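PDB 1ZX5: mannosephosphate isomerase, putative from Archaeoglobus fulgidus, which probably catalyses the zinc-dependent interconversion of D-mannose 6-phosphate and D-fructose 6-phosphate, as a member of the type 1 mannose-6-phosphate isomerase family. Local coordinates for residues Thr240-Thr245 with Thr281-Val286; Leu4-Phe9 with Arg262-Ala267; His99-Asp104 with Ile174-Glu179; Glu112-Val117 with Ser190-Phe195. All blocks are in the same frame, centred on the assembly; numbering follows the deposited sequence.

Contact 1 (Thr240-Thr245 with Thr281-Val286)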
loop_
_atom_site.group_PDB
_atom_site.type_symbol
_atom_site.label_atom_id
_atom_site.label_comp_id
_atom_site.label_asym_id
_atom_site.label_seq_id
_atom_site.Cartn_x
_atom_site.Cartn_y
_atom_site.Cartn_z
ATOM N N THR A 240 1.461 8.632 -25.743
ATOM C CA THR A 240 1.273 7.189 -25.614
ATOM C C THR A 240 2.533 6.521 -25.082
ATOM O O THR A 240 3.621 6.752 -25.599
ATOM C CB THR A 240 0.840 6.539 -26.957
ATOM O OG1 THR A 240 -0.339 7.196 -27.434
ATOM C CG2 THR A 240 0.542 5.024 -26.794
ATOM N N ALA A 241 2.383 5.704 -24.042
ATOM C CA ALA A 241 3.510 4.956 -23.513
ATOM C C ALA A 241 3.166 3.481 -23.483
ATOM O O ALA A 241 2.060 3.094 -23.099
ATOM C CB ALA A 241 3.882 5.438 -22.111
ATOM N N GLU A 242 4.130 2.662 -23.885
ATOM C CA GLU A 242 3.998 1.226 -23.783
ATOM C C GLU A 242 4.476 0.758 -22.413
ATOM O O GLU A 242 5.522 1.182 -21.929
ATOM C CB GLU A 242 4.784 0.535 -24.895
ATOM C CG GLU A 242 4.695 -0.981 -24.820
ATOM C CD GLU A 242 5.257 -1.675 -26.033
ATOM O OE1 GLU A 242 6.393 -1.362 -26.459
ATOM O OE2 GLU A 242 4.560 -2.545 -26.568
ATOM N N ILE A 243 3.714 -0.134 -21.800
ATOM C CA ILE A 243 4.057 -0.638 -20.481
ATOM C C ILE A 243 4.140 -2.162 -20.510
ATOM O O ILE A 243 3.267 -2.820 -21.073
ATOM C CB ILE A 243 3.032 -0.127 -19.419
ATOM C CG1 ILE A 243 3.120 1.403 -19.308
ATOM C CG2 ILE A 243 3.251 -0.806 -18.043
ATOM C CD1 ILE A 243 2.287 1.981 -18.198
ATOM N N LYS A 244 5.203 -2.711 -19.918
ATOM C CA LYS A 244 5.398 -4.165 -19.811
ATOM C C LYS A 244 5.062 -4.628 -18.408
ATOM O O LYS A 244 5.505 -4.014 -17.437
ATOM C CB LYS A 244 6.861 -4.553 -20.099
ATOM C CG LYS A 244 7.471 -3.923 -21.324
ATOM C CD LYS A 244 6.917 -4.546 -22.568
ATOM C CE LYS A 244 7.856 -4.365 -23.740
ATOM N NZ LYS A 244 7.385 -5.195 -24.893
ATOM N N THR A 245 4.304 -5.715 -18.291
ATOM C CA THR A 245 4.017 -6.299 -16.979
ATOM C C THR A 245 5.230 -7.019 -16.374
ATOM O O THR A 245 5.368 -7.085 -15.148
ATOM C CB THR A 245 2.835 -7.296 -17.031
ATOM O OG1 THR A 245 3.132 -8.344 -17.960
ATOM C CG2 THR A 245 1.533 -6.597 -17.434
ATOM N N THR A 281 -1.219 -10.716 -19.709
ATOM C CA THR A 281 -0.995 -9.582 -20.597
ATOM C C THR A 281 0.487 -9.236 -20.498
ATOM O O THR A 281 0.973 -8.888 -19.428
ATOM C CB THR A 281 -1.935 -8.376 -20.245
ATOM O OG1 THR A 281 -3.263 -8.676 -20.683
ATOM C CG2 THR A 281 -1.499 -7.076 -20.906
ATOM N N ASP A 282 1.199 -9.381 -21.613
ATOM C CA ASP A 282 2.624 -9.101 -21.703
ATOM C C ASP A 282 2.880 -7.596 -21.672
ATOM O O ASP A 282 3.752 -7.118 -20.956
ATOM C CB ASP A 282 3.237 -9.746 -22.975
ATOM C CG ASP A 282 2.466 -9.376 -24.286
ATOM O OD1 ASP A 282 1.271 -8.980 -24.215
ATOM O OD2 ASP A 282 3.050 -9.494 -25.405
ATOM N N SER A 283 2.111 -6.856 -22.461
ATOM C CA SER A 283 2.233 -5.413 -22.528
ATOM C C SER A 283 0.980 -4.763 -23.096
ATOM O O SER A 283 0.107 -5.430 -23.650
ATOM C CB SER A 283 3.439 -5.003 -23.365
ATOM O OG SER A 283 3.258 -5.425 -24.684
ATOM N N PHE A 284 0.921 -3.445 -22.961
ATOM C CA PHE A 284 -0.234 -2.665 -23.359
ATOM C C PHE A 284 0.225 -1.215 -23.453
ATOM O O PHE A 284 1.330 -0.873 -23.000
ATOM C CB PHE A 284 -1.353 -2.820 -22.313
ATOM C CG PHE A 284 -0.931 -2.458 -20.904
ATOM C CD1 PHE A 284 -1.134 -1.173 -20.414
ATOM C CD2 PHE A 284 -0.332 -3.403 -20.072
ATOM C CE1 PHE A 284 -0.761 -0.834 -19.109
ATOM C CE2 PHE A 284 0.067 -3.066 -18.780
ATOM C CZ PHE A 284 -0.157 -1.776 -18.296
ATOM N N THR A 285 -0.611 -0.361 -24.028
ATOM C CA THR A 285 -0.316 1.066 -23.999
ATOM C C THR A 285 -1.263 1.840 -23.088
ATOM O O THR A 285 -2.409 1.435 -22.863
ATOM C CB THR A 285 -0.301 1.701 -25.407
ATOM O OG1 THR A 285 -1.617 1.648 -25.976
ATOM C CG2 THR A 285 0.697 0.996 -26.315
ATOM N N VAL A 286 -0.747 2.939 -22.544
ATOM C CA VAL A 286 -1.542 3.923 -21.816
ATOM C C VAL A 286 -1.380 5.266 -22.539
ATOM O O VAL A 286 -0.301 5.575 -23.057
ATOM C CB VAL A 286 -1.160 4.011 -20.308
ATOM C CG1 VAL A 286 -1.250 2.636 -19.681
ATOM C CG2 VAL A 286 0.250 4.544 -20.114
#
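An antiparallel strand pair in the C-terminal cupin domain joins Thr240-Thr245 to Thr281-Val286, with strand 240-244 at the outer edge of its four-stranded sheet. Ala241 with Val286 and Ile243 with Phe284 are hydrogen-bonded pairs, each closed by two backbone bonds; of these Ile243 N to Phe284 O is 2.8 Å and almost linear, at 173°. Between and beyond them, Glu242 with Thr285 and Lys244 with Ser283 are non-hydrogen-bonded pairs.

The two faces differ in chemistry. Glu242, Lys244, Ser283 and Thr285 share the more exposed one, where the bent lysine chain lays CD 3.6 Å from Ser283 CB. The other face is apolar: Ile243 CB rests over the rim of the Phe284 ring in a CH-pi contact, 4.1 Å from the centroid. The ring gets there because CG of Phe284 sits between the backbone N and the carbonyl carbon (chi1 56°). Ile243 reaches the other way as well, bringing CD1 to 3.8 Å from Val286 CG2. Leu252 and Val277 continue this packing inward.

Past the strand end, Thr245 closes onto the loop that leads into the partner strand: its N donates to Asp282 O, and its OG1 donates to Thr281 O at 2.7 Å, in the carbonyl plane.

Contact 2 (Leu4-Phe9 with Arg262-Ala267)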
loop_
_atom_site.group_PDB
_atom_site.type_symbol
_atom_site.label_atom_id
_atom_site.label_comp_id
_atom_site.label_asym_id
_atom_site.label_seq_id
_atom_site.Cartn_x
_atom_site.Cartn_y
_atom_site.Cartn_z
ATOM N N LEU A 4 -8.485 -14.317 -18.982
ATOM C CA LEU A 4 -8.787 -13.018 -18.391
ATOM C C LEU A 4 -8.500 -11.854 -19.337
ATOM O O LEU A 4 -7.566 -11.923 -20.138
ATOM C CB LEU A 4 -8.034 -12.842 -17.069
ATOM C CG LEU A 4 -8.345 -13.835 -15.944
ATOM C CD1 LEU A 4 -7.381 -13.634 -14.783
ATOM C CD2 LEU A 4 -9.804 -13.736 -15.477
ATOM N N PRO A 5 -9.297 -10.769 -19.236
ATOM C CA PRO A 5 -9.006 -9.577 -20.030
ATOM C C PRO A 5 -7.747 -8.892 -19.512
ATOM O O PRO A 5 -7.226 -9.276 -18.465
ATOM C CB PRO A 5 -10.235 -8.695 -19.801
ATOM C CG PRO A 5 -10.765 -9.124 -18.487
ATOM C CD PRO A 5 -10.482 -10.587 -18.378
ATOM N N SER A 6 -7.261 -7.899 -20.250
ATOM C CA SER A 6 -6.086 -7.134 -19.853
ATOM C C SER A 6 -6.315 -6.275 -18.607
ATOM O O SER A 6 -5.400 -6.083 -17.811
ATOM C CB SER A 6 -5.626 -6.233 -20.998
ATOM O OG SER A 6 -4.921 -6.965 -21.968
ATOM N N PHE A 7 -7.527 -5.748 -18.461
ATOM C CA PHE A 7 -7.820 -4.745 -17.461
ATOM C C PHE A 7 -9.053 -5.111 -16.644
ATOM O O PHE A 7 -10.166 -5.189 -17.176
ATOM C CB PHE A 7 -7.996 -3.366 -18.118
ATOM C CG PHE A 7 -6.921 -3.025 -19.125
ATOM C CD1 PHE A 7 -5.585 -2.916 -18.735
ATOM C CD2 PHE A 7 -7.247 -2.821 -20.458
ATOM C CE1 PHE A 7 -4.591 -2.611 -19.669
ATOM C CE2 PHE A 7 -6.264 -2.513 -21.395
ATOM C CZ PHE A 7 -4.932 -2.404 -20.993
ATOM N N ILE A 8 -8.833 -5.341 -15.352
ATOM C CA ILE A 8 -9.886 -5.717 -14.429
ATOM C C ILE A 8 -10.104 -4.561 -13.458
ATOM O O ILE A 8 -9.151 -4.016 -12.904
ATOM C CB ILE A 8 -9.556 -7.047 -13.704
ATOM C CG1 ILE A 8 -9.486 -8.194 -14.730
ATOM C CG2 ILE A 8 -10.573 -7.342 -12.567
ATOM C CD1 ILE A 8 -8.869 -9.498 -14.199
ATOM N N PHE A 9 -11.365 -4.182 -13.286
ATOM C CA PHE A 9 -11.731 -3.034 -12.470
ATOM C C PHE A 9 -12.475 -3.491 -11.220
ATOM O O PHE A 9 -13.040 -4.582 -11.210
ATOM C CB PHE A 9 -12.558 -2.056 -13.315
ATOM C CG PHE A 9 -11.773 -1.463 -14.448
ATOM C CD1 PHE A 9 -10.949 -0.362 -14.235
ATOM C CD2 PHE A 9 -11.806 -2.043 -15.720
ATOM C CE1 PHE A 9 -10.195 0.174 -15.270
ATOM C CE2 PHE A 9 -11.046 -1.515 -16.760
ATOM C CZ PHE A 9 -10.237 -0.406 -16.535
ATOM N N ARG A 262 -4.939 0.389 -23.754
ATOM C CA ARG A 262 -5.127 -0.485 -24.922
ATOM C C ARG A 262 -4.270 -1.731 -24.766
ATOM O O ARG A 262 -3.040 -1.655 -24.772
ATOM C CB ARG A 262 -4.792 0.243 -26.235
ATOM C CG ARG A 262 -5.641 1.484 -26.504
ATOM C CD ARG A 262 -5.263 2.161 -27.827
ATOM N NE ARG A 262 -6.177 3.256 -28.165
ATOM C CZ ARG A 262 -6.061 4.537 -27.773
ATOM N NH1 ARG A 262 -5.052 4.960 -26.982
ATOM N NH2 ARG A 262 -6.980 5.413 -28.183
ATOM N N GLY A 263 -4.937 -2.867 -24.599
ATOM C CA GLY A 263 -4.293 -4.162 -24.453
ATOM C C GLY A 263 -5.021 -5.139 -25.351
ATOM O O GLY A 263 -5.147 -4.918 -26.555
ATOM N N LYS A 264 -5.526 -6.223 -24.781
ATOM C CA LYS A 264 -6.336 -7.137 -25.576
ATOM C C LYS A 264 -7.685 -6.479 -25.894
ATOM O O LYS A 264 -8.263 -6.717 -26.947
ATOM C CB LYS A 264 -6.485 -8.476 -24.864
ATOM C CG LYS A 264 -5.156 -9.225 -24.791
ATOM C CD LYS A 264 -5.293 -10.627 -24.228
ATOM C CE LYS A 264 -5.757 -10.599 -22.792
ATOM N NZ LYS A 264 -5.868 -11.996 -22.265
ATOM N N GLU A 265 -8.149 -5.623 -24.981
ATOM C CA GLU A 265 -9.306 -4.773 -25.213
ATOM C C GLU A 265 -8.933 -3.337 -24.828
ATOM O O GLU A 265 -7.839 -3.092 -24.329
ATOM C CB GLU A 265 -10.522 -5.299 -24.429
ATOM C CG GLU A 265 -10.540 -4.989 -22.920
ATOM C CD GLU A 265 -9.519 -5.782 -22.068
ATOM O OE1 GLU A 265 -8.904 -6.764 -22.556
ATOM O OE2 GLU A 265 -9.347 -5.413 -20.877
ATOM N N THR A 266 -9.834 -2.392 -25.075
ATOM C CA THR A 266 -9.600 -0.987 -24.773
ATOM C C THR A 266 -10.438 -0.626 -23.553
ATOM O O THR A 266 -11.567 -1.099 -23.397
ATOM C CB THR A 266 -9.919 -0.094 -26.012
ATOM O OG1 THR A 266 -9.060 -0.473 -27.096
ATOM C CG2 THR A 266 -9.699 1.391 -25.739
ATOM N N ALA A 267 -9.868 0.173 -22.666
ATOM C CA ALA A 267 -10.548 0.602 -21.452
ATOM C C ALA A 267 -10.049 1.995 -21.112
ATOM O O ALA A 267 -9.250 2.567 -21.843
ATOM C CB ALA A 267 -10.261 -0.360 -20.308
HETATM O O HOH W 1 -11.229 -4.213 -19.720
#
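Glu265 takes the backbone N-H groups of Ser6 and Phe7 on its carboxylate. Ser6 N donates to Glu265 OE1 at 3.1 Å, while Phe7 N donates to Glu265 OE2 at 3.0 Å. Each oxygen uses its syn lone pair, so the two bonds together hold the carboxylate against rotation. The glutamate reaches this place through a bend at chi2 (-72°), which also carries its oxygens past the CB of Pro5. The side chains of Phe7 and Glu265 slide past each other in opposite directions, ring and carboxylate planes 64° apart.

On the neighbouring residue the direction of donation is reversed. Lys264 N gives a nearly straight bond, 174°, to Ser6 OG at 3.0 Å. The lysine chain then turns back at chi3, so that NZ donates to Leu4 O at 2.7 Å, close to the carbonyl axis. Leu4, Ser6 and Phe7 are thus all held by polar bonds from Lys264 and Glu265.

Packing contacts lie alongside. The Phe7 ring brings its edge to Gly263, with CE2 3.5 Å from Gly263 N, and Ser6 CB covers one of its faces. Ala267 CB makes the apolar contacts, 3.9 Å from Phe7 CD2 and 3.8 Å from Phe9 CZ, the latter at the ring edge.

Further out, Ser6 OG is also bonded to Thr281 OG1, and Phe7 stands edge-to-face with Phe284. Gly263 N bonds to Glu265 O within the turn. That turn links strands 259-262 and 266-269, making this a beta-hairpin of the C-terminal cupin domain whose loop clasps the N-terminal segment of the chain.

Contact 3 (His99-Asp104 with Ile174-Glu179); sequences HVHPSD and IPHAGE. With GOL (glycerol), chain K; EDO (1,2-ethanediol), chain D.
His99, His101 and His176 converge in a histidine cluster of the N-terminal cupin region, the two segments being joined by a single antiparallel bridge between His99 and His176. The rings of His99 and His176 lean obliquely, with planes at 59° and centroids 4.2 Å apart. His101, two residues beyond His99, crosses the His176 side chain at about a right angle, its ring plane 48° from that of His176, and its NE2 lies 3.3 Å from His176 CE1.

All three NE2 atoms face O3 of a bound glycerol. His176 NE2 is hydrogen-bonded to it at 2.9 Å, whereas the bonds with His99 and His101 are weak. Glycerol probably came from the crystallisation liquor, but the converging NE2 atoms are consistent with a metal site such as the zinc site of type 1 mannose-6-phosphate isomerases. In this structure the glycerol hydroxyl, not a metal, lies at the three NE2 atoms.

Second-shell bonds fix the rings' rotation. His176 ND1 donates to Ile174 O at 3.2 Å, nearly in its own ring plane, which turns NE2 to the glycerol. His99 ND1 is bonded to Gln97 O, and His101 ND1 to Leu192 O.

The backbones close the bridge in both directions: His99 N donates to His176 O at 3.1 Å, and His176 N to His99 O at 2.9 Å.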
loop_
_atom_site.group_PDB
_atom_site.type_symbol
_atom_site.label_atom_id
_atom_site.label_comp_id
_atom_site.label_asym_id
_atom_site.label_seq_id
_atom_site.Cartn_x
_atom_site.Cartn_y
_atom_site.Cartn_z
ATOM N N HIS A 99 3.064 3.194 15.412
ATOM C CA HIS A 99 2.836 1.763 15.400
ATOM C C HIS A 99 4.006 1.075 14.704
ATOM O O HIS A 99 4.905 1.738 14.187
ATOM C CB HIS A 99 1.482 1.421 14.754
ATOM C CG HIS A 99 1.254 2.068 13.423
ATOM N ND1 HIS A 99 1.022 3.423 13.277
ATOM C CD2 HIS A 99 1.177 1.539 12.177
ATOM C CE1 HIS A 99 0.847 3.705 11.999
ATOM N NE2 HIS A 99 0.932 2.580 11.310
ATOM N N VAL A 100 3.992 -0.251 14.720
ATOM C CA VAL A 100 5.087 -1.066 14.250
ATOM C C VAL A 100 4.511 -2.399 13.769
ATOM O O VAL A 100 3.515 -2.886 14.305
ATOM C CB VAL A 100 6.184 -1.272 15.386
ATOM C CG1 VAL A 100 5.603 -1.932 16.639
ATOM C CG2 VAL A 100 7.400 -2.062 14.870
ATOM N N HIS A 101 5.139 -2.972 12.750
ATOM C CA HIS A 101 4.727 -4.249 12.183
ATOM C C HIS A 101 5.713 -5.353 12.560
ATOM O O HIS A 101 6.919 -5.104 12.625
ATOM C CB HIS A 101 4.658 -4.154 10.662
ATOM C CG HIS A 101 3.717 -3.103 10.165
ATOM N ND1 HIS A 101 2.392 -3.047 10.547
ATOM C CD2 HIS A 101 3.900 -2.081 9.296
ATOM C CE1 HIS A 101 1.806 -2.024 9.953
ATOM N NE2 HIS A 101 2.697 -1.425 9.185
ATOM N N PRO A 102 5.201 -6.580 12.780
ATOM C CA PRO A 102 6.073 -7.734 12.982
ATOM C C PRO A 102 6.624 -8.292 11.653
ATOM O O PRO A 102 6.002 -8.128 10.598
ATOM C CB PRO A 102 5.130 -8.761 13.620
ATOM C CG PRO A 102 3.802 -8.454 13.002
ATOM C CD PRO A 102 3.768 -6.952 12.824
ATOM N N SER A 103 7.782 -8.946 11.715
ATOM C CA SER A 103 8.258 -9.786 10.613
ATOM C C SER A 103 7.436 -11.078 10.546
ATOM O O SER A 103 6.647 -11.366 11.449
ATOM C CB SER A 103 9.728 -10.127 10.823
ATOM O OG SER A 103 9.903 -10.839 12.038
ATOM N N ASP A 104 7.621 -11.850 9.480
ATOM C CA ASP A 104 7.048 -13.195 9.368
ATOM C C ASP A 104 7.411 -14.060 10.558
ATOM O O ASP A 104 6.575 -14.767 11.102
ATOM C CB ASP A 104 7.542 -13.891 8.092
ATOM C CG ASP A 104 6.835 -13.397 6.846
ATOM O OD1 ASP A 104 5.806 -12.681 6.961
ATOM O OD2 ASP A 104 7.319 -13.722 5.737
ATOM N N ILE A 174 10.285 -1.364 12.421
ATOM C CA ILE A 174 10.433 0.100 12.299
ATOM C C ILE A 174 9.161 0.833 12.741
ATOM O O ILE A 174 8.106 0.644 12.143
ATOM C CB ILE A 174 10.816 0.540 10.847
ATOM C CG1 ILE A 174 12.108 -0.148 10.366
ATOM C CG2 ILE A 174 10.934 2.067 10.741
ATOM C CD1 ILE A 174 13.351 0.203 11.160
ATOM N N PRO A 175 9.262 1.674 13.788
ATOM C CA PRO A 175 8.129 2.483 14.249
ATOM C C PRO A 175 7.825 3.597 13.238
ATOM O O PRO A 175 8.755 4.170 12.639
ATOM C CB PRO A 175 8.634 3.078 15.564
ATOM C CG PRO A 175 10.128 3.147 15.383
ATOM C CD PRO A 175 10.483 1.931 14.576
ATOM N N HIS A 176 6.544 3.896 13.037
ATOM C CA HIS A 176 6.170 4.866 12.029
ATOM C C HIS A 176 4.785 5.451 12.285
ATOM O O HIS A 176 4.010 4.914 13.077
ATOM C CB HIS A 176 6.270 4.250 10.617
ATOM C CG HIS A 176 5.290 3.142 10.372
ATOM N ND1 HIS A 176 5.496 1.848 10.808
ATOM C CD2 HIS A 176 4.096 3.138 9.737
ATOM C CE1 HIS A 176 4.469 1.097 10.454
ATOM N NE2 HIS A 176 3.604 1.856 9.805
ATOM N N ALA A 177 4.515 6.571 11.611
ATOM C CA ALA A 177 3.277 7.326 11.704
ATOM C C ALA A 177 3.274 8.354 10.565
ATOM O O ALA A 177 4.271 8.513 9.835
ATOM C CB ALA A 177 3.161 8.031 13.067
ATOM N N GLY A 178 2.151 9.052 10.422
ATOM C CA GLY A 178 2.010 10.103 9.425
ATOM C C GLY A 178 1.082 11.182 9.937
ATOM O O GLY A 178 0.324 10.955 10.874
ATOM N N GLU A 179 1.145 12.356 9.319
ATOM C CA GLU A 179 0.304 13.484 9.700
ATOM C C GLU A 179 0.095 14.382 8.488
ATOM O O GLU A 179 1.061 14.812 7.861
ATOM C CB GLU A 179 0.961 14.267 10.842
ATOM C CG GLU A 179 0.166 15.441 11.337
ATOM C CD GLU A 179 0.848 16.150 12.514
ATOM O OE1 GLU A 179 2.063 16.462 12.435
ATOM O OE2 GLU A 179 0.157 16.395 13.530
HETATM C C1 GOL K . -2.394 3.147 8.597
HETATM O O1 GOL K . -2.380 3.828 9.848
HETATM C C2 GOL K . -1.400 1.977 8.559
HETATM O O2 GOL K . -1.725 1.106 7.489
HETATM C C3 GOL K . 0.038 2.475 8.389
HETATM O O3 GOL K . 1.002 1.439 8.496
HETATM C C1 EDO D . 8.192 -9.779 5.368
HETATM O O1 EDO D . 6.792 -10.008 5.163
HETATM C C2 EDO D . 8.425 -9.618 6.859
HETATM O O2 EDO D . 9.407 -10.566 7.296
HETATM O O HOH W 2 7.216 -1.683 11.117
#

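Contact 4 (Glu112-Val117 with Ser190-Phe195)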
loop_
_atom_site.group_PDB
_atom_site.type_symbol
_atom_site.label_atom_id
_atom_site.label_comp_id
_atom_site.label_asym_id
_atom_site.label_seq_id
_atom_site.Cartn_x
_atom_site.Cartn_y
_atom_site.Cartn_z
ATOM N N GLU A 112 0.178 -15.264 15.481
ATOM C CA GLU A 112 -0.846 -14.557 14.715
ATOM C C GLU A 112 -1.361 -15.436 13.571
ATOM O O GLU A 112 -0.634 -16.306 13.073
ATOM C CB GLU A 112 -0.284 -13.241 14.169
ATOM C CG GLU A 112 0.125 -12.239 15.258
ATOM C CD GLU A 112 -1.067 -11.502 15.909
ATOM O OE1 GLU A 112 -2.252 -11.849 15.656
ATOM O OE2 GLU A 112 -0.804 -10.546 16.672
ATOM N N ALA A 113 -2.618 -15.246 13.188
ATOM C CA ALA A 113 -3.161 -15.914 12.005
ATOM C C ALA A 113 -2.633 -15.234 10.730
ATOM O O ALA A 113 -2.456 -15.887 9.711
ATOM C CB ALA A 113 -4.684 -15.925 12.032
ATOM N N GLU A 114 -2.375 -13.928 10.784
ATOM C CA GLU A 114 -1.739 -13.257 9.638
ATOM C C GLU A 114 -0.207 -13.344 9.671
ATOM O O GLU A 114 0.399 -13.601 10.726
ATOM C CB GLU A 114 -2.135 -11.793 9.557
ATOM C CG GLU A 114 -3.569 -11.472 9.912
ATOM C CD GLU A 114 -3.910 -10.071 9.485
ATOM O OE1 GLU A 114 -3.870 -9.822 8.262
ATOM O OE2 GLU A 114 -4.180 -9.214 10.368
ATOM N N GLY A 115 0.408 -13.112 8.511
ATOM C CA GLY A 115 1.862 -13.070 8.395
ATOM C C GLY A 115 2.425 -11.698 8.742
ATOM O O GLY A 115 1.692 -10.794 9.177
ATOM N N GLY A 116 3.735 -11.561 8.548
ATOM C CA GLY A 116 4.446 -10.303 8.727
ATOM C C GLY A 116 4.111 -9.250 7.681
ATOM O O GLY A 116 3.402 -9.519 6.705
ATOM N N VAL A 117 4.589 -8.031 7.916
ATOM C CA VAL A 117 4.276 -6.906 7.047
ATOM C C VAL A 117 5.538 -6.132 6.698
ATOM O O VAL A 117 6.249 -5.653 7.589
ATOM C CB VAL A 117 3.257 -5.908 7.678
ATOM C CG1 VAL A 117 2.715 -4.943 6.601
ATOM C CG2 VAL A 117 2.105 -6.630 8.387
ATOM N N SER A 190 -1.378 -8.435 4.776
ATOM C CA SER A 190 -1.508 -8.547 6.222
ATOM C C SER A 190 -1.716 -7.165 6.804
ATOM O O SER A 190 -1.137 -6.186 6.331
ATOM C CB SER A 190 -0.260 -9.178 6.849
ATOM O OG SER A 190 -0.327 -9.149 8.268
ATOM N N THR A 191 -2.535 -7.099 7.846
ATOM C CA THR A 191 -2.817 -5.842 8.546
ATOM C C THR A 191 -2.260 -5.818 9.984
ATOM O O THR A 191 -2.615 -4.928 10.758
ATOM C CB THR A 191 -4.347 -5.601 8.642
ATOM O OG1 THR A 191 -4.973 -6.805 9.110
ATOM C CG2 THR A 191 -4.924 -5.232 7.278
ATOM N N LEU A 192 -1.415 -6.777 10.358
ATOM C CA LEU A 192 -0.857 -6.770 11.716
ATOM C C LEU A 192 -0.131 -5.462 11.982
ATOM O O LEU A 192 0.769 -5.075 11.231
ATOM C CB LEU A 192 0.100 -7.939 11.959
ATOM C CG LEU A 192 -0.503 -9.334 12.047
ATOM C CD1 LEU A 192 0.606 -10.349 12.248
ATOM C CD2 LEU A 192 -1.551 -9.426 13.159
ATOM N N ALA A 193 -0.550 -4.777 13.038
ATOM C CA ALA A 193 0.057 -3.521 13.448
ATOM C C ALA A 193 -0.131 -3.364 14.946
ATOM O O ALA A 193 -1.224 -3.592 15.463
ATOM C CB ALA A 193 -0.575 -2.326 12.682
ATOM N N TYR A 194 0.941 -2.993 15.632
ATOM C CA TYR A 194 0.902 -2.825 17.071
ATOM C C TYR A 194 1.190 -1.386 17.419
ATOM O O TYR A 194 2.236 -0.844 17.060
ATOM C CB TYR A 194 1.901 -3.754 17.746
ATOM C CG TYR A 194 1.754 -5.196 17.320
ATOM C CD1 TYR A 194 0.514 -5.865 17.428
ATOM C CD2 TYR A 194 2.848 -5.903 16.821
ATOM C CE1 TYR A 194 0.381 -7.206 17.037
ATOM C CE2 TYR A 194 2.732 -7.238 16.425
ATOM C CZ TYR A 194 1.500 -7.882 16.534
ATOM O OH TYR A 194 1.410 -9.211 16.165
ATOM N N PHE A 195 0.250 -0.772 18.120
ATOM C CA PHE A 195 0.318 0.657 18.409
ATOM C C PHE A 195 0.994 0.913 19.743
ATOM O O PHE A 195 1.001 0.047 20.617
ATOM C CB PHE A 195 -1.091 1.268 18.337
ATOM C CG PHE A 195 -1.594 1.439 16.915
ATOM C CD1 PHE A 195 -1.499 2.679 16.269
ATOM C CD2 PHE A 195 -2.136 0.358 16.215
ATOM C CE1 PHE A 195 -1.940 2.841 14.934
ATOM C CE2 PHE A 195 -2.587 0.508 14.887
ATOM C CZ PHE A 195 -2.483 1.748 14.240
#
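Glu112, Glu114 and Gly115 receive the hydrogen bonds that Tyr194, Thr191 and Ser190 donate. Tyr194 OH donates to Glu112 OE2 at 2.6 Å, meeting the oxygen on its anti side, 27° out of the carboxylate plane; that oxygen lies at the edge of the ring, close to the ring plane. Carboxylate and ring planes stand 25° apart. Glu114 takes two bonds from one residue: Thr191 OG1 donates to OE2 of Glu114 at 2.8 Å on the syn lone pair, while Thr191 N approaches OE1 of Glu114 from above the carboxylate plane, at 3.1 Å. The chain of Glu114 runs extended beyond CG to span that gap. Ser190 OG donates to Gly115 O at 2.8 Å, and OG can do so because it lies anti to its own backbone N (chi1 173°).

Van der Waals contacts centre on Leu192. It wedges between the two glutamates, with CD2 3.5 Å from Glu112 CD and CD1 3.3 Å from Gly115 O. Val117 CG2 and Leu192 CB form an apolar pair, 4.3 Å apart.

Charge is dealt with from outside the pair. Lys203 of helix 201-207 forms a salt bridge with Glu112 OE2, and His45 NE2 is hydrogen-bonded to Glu114 OE1. These outside partners probably help keep both carboxylates ionised, while the bonds from Tyr194 and Thr191 hold the loop before strand 119-123 to residues 190-195.

How the contacts relate
The four contacts fall into two pairs on opposite sides of the chain's centre. Contacts 1 and 2, with centres 11 Å apart, touch in the C-terminal cupin domain and reach the same four-stranded sheet. Contacts 3 and 4, centres 10 Å apart, meet through the adjacent strands 99-100 and 194-195. Between the pairs the centres lie about 33 to 36 Å apart and no atoms touch. Along the chain, contacts 3 and 4 interleave and both close before contact 1 opens; contact 2, joining the N-terminal segment to residues 262-267, encloses contacts 3 and 4 and interleaves with contact 1. The chain's start is thus fastened to its C-terminal domain, remote from the histidine cluster.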